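PDB 6WO6: RavA from Legionella pneumophila str. Paris, which is a bacterial effector, presumably delivered into the host cell during infection, whose biochemical activity is unknown. Local coordinates for residues A[88-93]-A[113-118]; A[235-240]-A[246-251]; A[277-282]-A[318-323]. The protein carries 2 engineered substitutions. One frame throughout, in Å; residues are numbered along the deposited sequence.

Interaction 1 of 3, residues A[88-93]-A[113-118]; sequences KKRIIS and GELFNN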
# COMPACT_ATOMS: atom_id res chain seq x y z
N LYS A 88 3.47 23.57 -1.32
CA LYS A 88 2.82 22.69 -2.29
C LYS A 88 3.84 21.85 -3.05
O LYS A 88 3.61 20.66 -3.31
CB LYS A 88 1.95 23.49 -3.26
CG LYS A 88 1.33 22.62 -4.35
CD LYS A 88 -0.07 23.08 -4.72
CE LYS A 88 -0.62 22.27 -5.89
NZ LYS A 88 -1.99 22.69 -6.28
N LYS A 89 4.98 22.44 -3.42
CA LYS A 89 6.00 21.70 -4.16
C LYS A 89 6.56 20.55 -3.33
O LYS A 89 6.68 19.42 -3.82
CB LYS A 89 7.12 22.65 -4.60
CG LYS A 89 8.24 21.99 -5.37
CD LYS A 89 7.74 21.42 -6.69
CE LYS A 89 8.15 19.96 -6.85
NZ LYS A 89 7.34 19.27 -7.90
N ARG A 90 6.89 20.82 -2.06
CA ARG A 90 7.46 19.78 -1.22
C ARG A 90 6.45 18.69 -0.90
O ARG A 90 6.83 17.52 -0.75
CB ARG A 90 8.01 20.39 0.06
CG ARG A 90 9.21 21.29 -0.16
CD ARG A 90 9.74 21.86 1.14
NE ARG A 90 10.80 22.83 0.90
CZ ARG A 90 11.44 23.48 1.86
NH1 ARG A 90 11.14 23.26 3.13
NH2 ARG A 90 12.40 24.35 1.54
N ILE A 91 5.16 19.03 -0.80
CA ILE A 91 4.17 17.98 -0.56
C ILE A 91 3.94 17.15 -1.81
O ILE A 91 3.89 15.92 -1.76
CB ILE A 91 2.86 18.59 -0.02
CG1 ILE A 91 3.05 19.06 1.42
CG2 ILE A 91 1.73 17.58 -0.11
CD1 ILE A 91 1.85 19.78 1.99
N ILE A 92 3.80 17.80 -2.97
CA ILE A 92 3.47 17.08 -4.20
C ILE A 92 4.66 16.26 -4.69
O ILE A 92 4.47 15.21 -5.32
CB ILE A 92 2.96 18.08 -5.26
CG1 ILE A 92 1.46 18.29 -5.09
CG2 ILE A 92 3.30 17.63 -6.67
CD1 ILE A 92 0.66 17.01 -5.07
N SER A 93 5.89 16.68 -4.39
CA SER A 93 7.05 15.90 -4.78
C SER A 93 7.13 14.55 -4.08
O SER A 93 7.97 13.73 -4.45
CB SER A 93 8.34 16.69 -4.53
OG SER A 93 8.49 17.00 -3.16
N GLY A 113 9.14 23.07 10.57
CA GLY A 113 8.04 23.17 11.52
C GLY A 113 7.21 24.41 11.30
O GLY A 113 5.98 24.34 11.20
N GLU A 114 7.86 25.58 11.20
CA GLU A 114 7.11 26.82 11.11
C GLU A 114 6.56 27.08 9.71
O GLU A 114 5.54 27.74 9.56
CB GLU A 114 7.97 28.00 11.57
CG GLU A 114 9.09 28.39 10.63
CD GLU A 114 9.78 29.67 11.05
OE1 GLU A 114 9.38 30.26 12.08
OE2 GLU A 114 10.73 30.09 10.35
N LEU A 115 7.22 26.55 8.67
CA LEU A 115 6.67 26.69 7.32
C LEU A 115 5.33 25.97 7.21
O LEU A 115 4.36 26.53 6.68
CB LEU A 115 7.67 26.15 6.29
CG LEU A 115 7.17 26.15 4.84
CD1 LEU A 115 6.80 27.56 4.40
CD2 LEU A 115 8.19 25.54 3.90
N PHE A 116 5.26 24.73 7.70
CA PHE A 116 4.02 23.97 7.70
C PHE A 116 3.15 24.26 8.92
O PHE A 116 2.08 23.67 9.05
CB PHE A 116 4.32 22.47 7.61
CG PHE A 116 4.83 22.04 6.26
CD1 PHE A 116 6.17 22.17 5.94
CD2 PHE A 116 3.96 21.52 5.31
CE1 PHE A 116 6.63 21.78 4.70
CE2 PHE A 116 4.42 21.14 4.07
CZ PHE A 116 5.76 21.27 3.76
N ASN A 117 3.59 25.15 9.81
CA ASN A 117 2.76 25.63 10.90
C ASN A 117 2.01 26.90 10.51
O ASN A 117 0.83 27.06 10.86
CB ASN A 117 3.62 25.89 12.14
CG ASN A 117 2.80 26.27 13.36
OD1 ASN A 117 1.68 25.80 13.54
ND2 ASN A 117 3.35 27.14 14.19
N ASN A 118 2.67 27.81 9.79
CA ASN A 118 1.99 29.00 9.29
C ASN A 118 1.02 28.65 8.17
O ASN A 118 -0.10 29.16 8.13
CB ASN A 118 3.02 30.02 8.80
CG ASN A 118 3.89 30.55 9.93
OD1 ASN A 118 3.41 30.84 11.02
ND2 ASN A 118 5.19 30.68 9.66
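Phe116 meets Ile91 at the border of its ring: the CE2 atom lies 3.6 Å from Ile91 CD1, which sits at the ring edge and in its plane. The Ile91 CG1 atom is just as close to CE2, so the outer half of the isoleucine lies along this one corner of the phenyl group, the two side chains running past each other in opposite directions. A looser approach, 4.4 Å from Phe116 CZ to Arg90 CB, extends the edge contact to the root of the neighbouring arginine. The third pair is Arg90 with Leu115, where the guanidinium NH1 passes 3.8 Å from Leu115 CD2 at an oblique angle. This is a van der Waals contact, made possible because the arginine chain is stretched from CG to NE and carries its charged end past the CZ side of the phenyl ring to the leucine.

Torsions set these positions. Ile91 directs its CG1 branch away from the carbonyl carbon (chi1 -72°), and an extended chi2 of 175° then brings CD1 up to the ring, although the side chain does not leave the backbone pointing straight at 113-118. Further out, Phe116 stacks on Phe111 and also touches Val87, while Leu115 rests on Val87 and Gln83, about one and two turns before Arg90 on the same helix. Ile91 also packs on Ala123, Val126 and Leu127 of helix 120-127. Asn120 ND2 hydrogen-bonds to Phe116 O, tying the short helix to the start of the next one. Lys88, directed away from the contact, gives its NZ to the carbonyl oxygens of Val49 and Cys52. The arrangement is helix-to-helix packing in an all-helical fold, in which the short helix 115-118, entered from a loop, lies against the C-terminal part of helix 77-92 through one aromatic residue and its leucine neighbour.

Interaction 2 of 3, residues A[235-240]-A[246-251]; sequences MKIKGF and ELAIKV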
# COMPACT_ATOMS: atom_id res chain seq x y z
N MET A 235 -13.14 -15.50 2.89
CA MET A 235 -14.00 -14.33 2.72
C MET A 235 -13.19 -13.05 2.74
O MET A 235 -13.45 -12.13 1.95
CB MET A 235 -15.07 -14.29 3.81
CG MET A 235 -16.06 -15.45 3.76
SD MET A 235 -16.90 -15.59 2.17
CE MET A 235 -18.33 -14.55 2.44
N LYS A 236 -12.17 -12.96 3.60
CA LYS A 236 -11.34 -11.76 3.63
C LYS A 236 -10.54 -11.60 2.34
O LYS A 236 -10.44 -10.49 1.80
CB LYS A 236 -10.43 -11.79 4.85
CG LYS A 236 -11.17 -11.44 6.14
CD LYS A 236 -10.39 -11.80 7.39
CE LYS A 236 -11.19 -11.45 8.63
NZ LYS A 236 -10.52 -11.89 9.88
N ILE A 237 -9.97 -12.70 1.83
CA ILE A 237 -9.24 -12.62 0.57
C ILE A 237 -10.17 -12.15 -0.55
O ILE A 237 -9.84 -11.22 -1.30
CB ILE A 237 -8.59 -13.98 0.23
CG1 ILE A 237 -7.53 -14.33 1.28
CG2 ILE A 237 -7.98 -13.94 -1.16
CD1 ILE A 237 -7.06 -15.76 1.20
N LYS A 238 -11.35 -12.77 -0.66
CA LYS A 238 -12.32 -12.30 -1.64
C LYS A 238 -12.78 -10.87 -1.36
O LYS A 238 -13.31 -10.21 -2.25
CB LYS A 238 -13.53 -13.24 -1.70
CG LYS A 238 -13.38 -14.36 -2.72
CD LYS A 238 -13.46 -15.73 -2.06
CE LYS A 238 -14.86 -16.34 -2.19
NZ LYS A 238 -15.17 -16.72 -3.60
N GLY A 239 -12.57 -10.39 -0.14
CA GLY A 239 -12.91 -9.03 0.20
C GLY A 239 -11.94 -8.00 -0.33
O GLY A 239 -12.36 -6.96 -0.85
N PHE A 240 -10.63 -8.25 -0.20
CA PHE A 240 -9.65 -7.29 -0.71
C PHE A 240 -8.89 -7.78 -1.94
O PHE A 240 -7.95 -7.11 -2.37
CB PHE A 240 -8.67 -6.88 0.40
CG PHE A 240 -7.74 -7.97 0.86
CD1 PHE A 240 -6.55 -8.22 0.19
CD2 PHE A 240 -8.04 -8.72 1.98
CE1 PHE A 240 -5.70 -9.22 0.61
CE2 PHE A 240 -7.18 -9.72 2.41
CZ PHE A 240 -6.01 -9.97 1.73
N GLU A 246 -4.93 -14.73 -8.37
CA GLU A 246 -4.18 -15.95 -8.10
C GLU A 246 -4.37 -16.40 -6.66
O GLU A 246 -4.59 -17.59 -6.40
CB GLU A 246 -2.70 -15.75 -8.41
CG GLU A 246 -2.36 -15.67 -9.89
CD GLU A 246 -2.53 -17.00 -10.60
OE1 GLU A 246 -3.68 -17.40 -10.87
OE2 GLU A 246 -1.50 -17.65 -10.88
N LEU A 247 -4.31 -15.47 -5.71
CA LEU A 247 -4.34 -15.83 -4.30
C LEU A 247 -5.62 -16.59 -3.94
O LEU A 247 -5.56 -17.63 -3.27
CB LEU A 247 -4.20 -14.59 -3.43
CG LEU A 247 -4.18 -14.86 -1.92
CD1 LEU A 247 -2.92 -15.63 -1.54
CD2 LEU A 247 -4.28 -13.56 -1.13
N ALA A 248 -6.78 -16.10 -4.39
CA ALA A 248 -8.04 -16.74 -4.03
C ALA A 248 -8.14 -18.15 -4.62
O ALA A 248 -8.47 -19.11 -3.91
CB ALA A 248 -9.21 -15.87 -4.48
N ILE A 249 -7.87 -18.27 -5.92
CA ILE A 249 -7.92 -19.58 -6.58
C ILE A 249 -7.01 -20.57 -5.86
O ILE A 249 -7.43 -21.68 -5.52
CB ILE A 249 -7.53 -19.44 -8.07
CG1 ILE A 249 -8.46 -18.46 -8.79
CG2 ILE A 249 -7.57 -20.79 -8.75
CD1 ILE A 249 -8.07 -18.21 -10.24
N LYS A 250 -5.77 -20.16 -5.61
CA LYS A 250 -4.80 -21.09 -5.04
C LYS A 250 -5.15 -21.46 -3.60
O LYS A 250 -5.03 -22.63 -3.22
CB LYS A 250 -3.39 -20.50 -5.11
CG LYS A 250 -2.97 -20.09 -6.51
CD LYS A 250 -1.82 -20.91 -7.05
CE LYS A 250 -1.44 -20.43 -8.44
NZ LYS A 250 -0.40 -21.27 -9.08
N VAL A 251 -5.61 -20.49 -2.80
CA VAL A 251 -5.96 -20.79 -1.41
C VAL A 251 -7.13 -21.76 -1.35
O VAL A 251 -7.12 -22.73 -0.58
CB VAL A 251 -6.24 -19.48 -0.65
CG1 VAL A 251 -6.94 -19.77 0.67
CG2 VAL A 251 -4.95 -18.73 -0.40
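Leu247 opens the second segment's share of the contact by laying its CD2 methyl 3.7 Å from Ile237 CG2, with the two side chains crossing at about a right angle. With CG anti to the backbone N (chi1 -178°) the leucine swings CD2 over to the isoleucine, where it also lies near CG1 and thus meets both branches. Ala248 comes next. Its CB is 4.0 Å from Ile237 CG2, and the small side chain lets the backbones draw together here, the CA atoms of Ile237 and Ala248 being 6.3 Å apart. Helices 230-240 and 246-265 form an antiparallel helical hairpin joined by a five-residue non-helical link; the axes of the two segments run at 161° and approach to 9.6 Å. One turn after Leu247, Val251 faces the other end of Ile237: tip to tip, CD1 of the isoleucine lies 4.0 Å from both Val251 CG1 and CG2. All four residues are buried. Helix 214-224 covers Val251 through Ala218 and Leu221, whereas Phe190 lies against Ile237 from helix 188-191. Lys250, which takes no part in the contact with 235-240, gives its NZ to a salt bridge with Glu286 OE2.

Interaction 3 of 3, residues A[277-282]-A[318-323]; sequences RDFSVD and SRKLEM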
# COMPACT_ATOMS: atom_id res chain seq x y z
N ARG A 277 -10.90 -38.70 -10.69
CA ARG A 277 -10.72 -37.69 -11.72
C ARG A 277 -10.17 -36.39 -11.15
O ARG A 277 -9.64 -35.57 -11.91
CB ARG A 277 -12.04 -37.43 -12.44
CG ARG A 277 -13.14 -36.91 -11.53
CD ARG A 277 -14.40 -37.75 -11.62
NE ARG A 277 -15.39 -37.36 -10.62
CZ ARG A 277 -15.58 -38.00 -9.47
NH1 ARG A 277 -16.50 -37.57 -8.62
NH2 ARG A 277 -14.86 -39.08 -9.17
N ASP A 278 -10.29 -36.18 -9.84
CA ASP A 278 -9.76 -34.98 -9.19
C ASP A 278 -8.28 -35.07 -8.88
O ASP A 278 -7.69 -34.08 -8.44
CB ASP A 278 -10.53 -34.71 -7.89
CG ASP A 278 -12.01 -34.51 -8.11
OD1 ASP A 278 -12.45 -34.53 -9.28
OD2 ASP A 278 -12.74 -34.35 -7.11
N PHE A 279 -7.65 -36.23 -9.10
CA PHE A 279 -6.24 -36.39 -8.76
C PHE A 279 -5.37 -35.68 -9.79
O PHE A 279 -5.61 -35.76 -10.99
CB PHE A 279 -5.86 -37.87 -8.69
CG PHE A 279 -4.43 -38.10 -8.29
CD1 PHE A 279 -4.05 -38.05 -6.96
CD2 PHE A 279 -3.46 -38.36 -9.24
CE1 PHE A 279 -2.73 -38.25 -6.58
CE2 PHE A 279 -2.13 -38.57 -8.87
CZ PHE A 279 -1.77 -38.51 -7.54
N SER A 280 -4.35 -34.99 -9.29
CA SER A 280 -3.41 -34.27 -10.14
C SER A 280 -2.04 -34.30 -9.49
O SER A 280 -1.90 -33.88 -8.33
CB SER A 280 -3.87 -32.82 -10.36
OG SER A 280 -2.90 -32.08 -11.07
N VAL A 281 -1.04 -34.80 -10.21
CA VAL A 281 0.33 -34.75 -9.71
C VAL A 281 0.79 -33.31 -9.61
O VAL A 281 1.50 -32.93 -8.66
CB VAL A 281 1.26 -35.60 -10.59
CG1 VAL A 281 2.68 -35.56 -10.07
CG2 VAL A 281 0.76 -37.03 -10.67
N ASP A 282 0.40 -32.47 -10.58
CA ASP A 282 0.75 -31.06 -10.53
C ASP A 282 0.22 -30.40 -9.27
O ASP A 282 0.92 -29.60 -8.63
CB ASP A 282 0.21 -30.35 -11.77
CG ASP A 282 0.74 -30.94 -13.06
OD1 ASP A 282 1.94 -31.29 -13.11
OD2 ASP A 282 -0.04 -31.06 -14.03
N SER A 318 3.52 -45.60 -5.10
CA SER A 318 4.68 -45.34 -4.25
C SER A 318 5.65 -44.37 -4.91
O SER A 318 6.24 -43.51 -4.24
CB SER A 318 5.38 -46.65 -3.89
OG SER A 318 5.49 -47.49 -5.03
N ARG A 319 5.82 -44.47 -6.24
CA ARG A 319 6.66 -43.53 -6.97
C ARG A 319 6.13 -42.11 -6.82
O ARG A 319 6.89 -41.17 -6.52
CB ARG A 319 6.72 -43.93 -8.44
CG ARG A 319 8.10 -43.91 -9.06
CD ARG A 319 8.19 -44.98 -10.14
NE ARG A 319 7.07 -44.91 -11.07
CZ ARG A 319 6.57 -45.95 -11.74
NH1 ARG A 319 7.10 -47.15 -11.57
NH2 ARG A 319 5.54 -45.79 -12.56
N LYS A 320 4.82 -41.93 -7.03
CA LYS A 320 4.23 -40.60 -6.90
C LYS A 320 4.38 -40.06 -5.48
O LYS A 320 4.66 -38.87 -5.29
CB LYS A 320 2.76 -40.64 -7.31
CG LYS A 320 2.55 -40.80 -8.81
CD LYS A 320 1.08 -40.97 -9.14
CE LYS A 320 0.88 -41.26 -10.62
NZ LYS A 320 -0.56 -41.44 -10.97
N LEU A 321 4.26 -40.91 -4.48
CA LEU A 321 4.34 -40.38 -3.11
C LEU A 321 5.76 -39.95 -2.77
O LEU A 321 5.92 -39.01 -2.01
CB LEU A 321 3.85 -41.46 -2.15
CG LEU A 321 2.34 -41.63 -2.09
CD1 LEU A 321 1.96 -42.56 -0.96
CD2 LEU A 321 1.66 -40.29 -1.93
N GLU A 322 6.75 -40.64 -3.31
CA GLU A 322 8.16 -40.35 -2.99
C GLU A 322 8.57 -39.07 -3.70
O GLU A 322 9.37 -38.31 -3.16
CB GLU A 322 9.03 -41.53 -3.41
CG GLU A 322 10.52 -41.28 -3.31
CD GLU A 322 11.36 -41.98 -4.37
OE1 GLU A 322 11.14 -41.72 -5.57
OE2 GLU A 322 12.21 -42.79 -3.99
N MET A 323 8.03 -38.86 -4.89
CA MET A 323 8.28 -37.62 -5.64
C MET A 323 7.60 -36.46 -4.92
O MET A 323 8.22 -35.41 -4.81
CB MET A 323 7.71 -37.72 -7.05
CG MET A 323 7.27 -36.41 -7.59
SD MET A 323 7.50 -36.47 -9.35
CE MET A 323 9.24 -36.87 -9.42
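Lys320 reaches across to Phe279 with its whole chain drawn out beyond CG, and NZ ends 3.9 Å from Phe279 CE2. The approach to the ring is oblique, and the methylenes share in it: Lys320 CD lies 4.0 Å from the same CE2 and 4.1 Å from Phe279 CZ. At its base the lysine has CG anti to the carbonyl carbon, beside the backbone N (chi1 -72°), and the three later torsions are all near 180°, giving a nearly straight rod that crosses the phenyl group. Phe279 leaves the backbone toward 318-323, and with CG anti to its own N (chi1 -178°) the ring brings CE2 and CZ to the lysine chain. Val281 adds a looser van der Waals touch, its CG2 being 4.2 Å from Lys320 CE. The ammonium group forms a salt bridge with Asp316 OD2, one turn earlier in the same helix, which would restrain the far end of the rod. The ring is also met by Phe273 and Phe274. Between Phe279 and Val281, Ser280 occupies the N-cap, its OG accepting a hydrogen bond from Leu283 N. This surface contact joins an N-capped helix start, with the aromatic residue just before the cap, to the flank of helix 311-327 in an all-helical fold.

Overall arrangement
Followed from the N terminus, the three contacts come in series, each closing before the next opens, so none nests or crosses. Interaction 1 closes a loop of 19 residues, including helix 102-107, and brings helix 115-118 back onto helix 77-92. Interaction 2 spans only five non-helical residues and folds two consecutive helices into a hairpin. Interaction 3 encloses 35 residues, most of them helical, and returns helix 311-327 to the start of helix 281-286. Interaction 1 lies on the opposite side of the chain's centre from the others, 40 Å from interaction 2 between centres. Interactions 2 and 3 share a side, their nearest atoms about 8 Å apart. Each thus ties helices locally within an elongated helical chain.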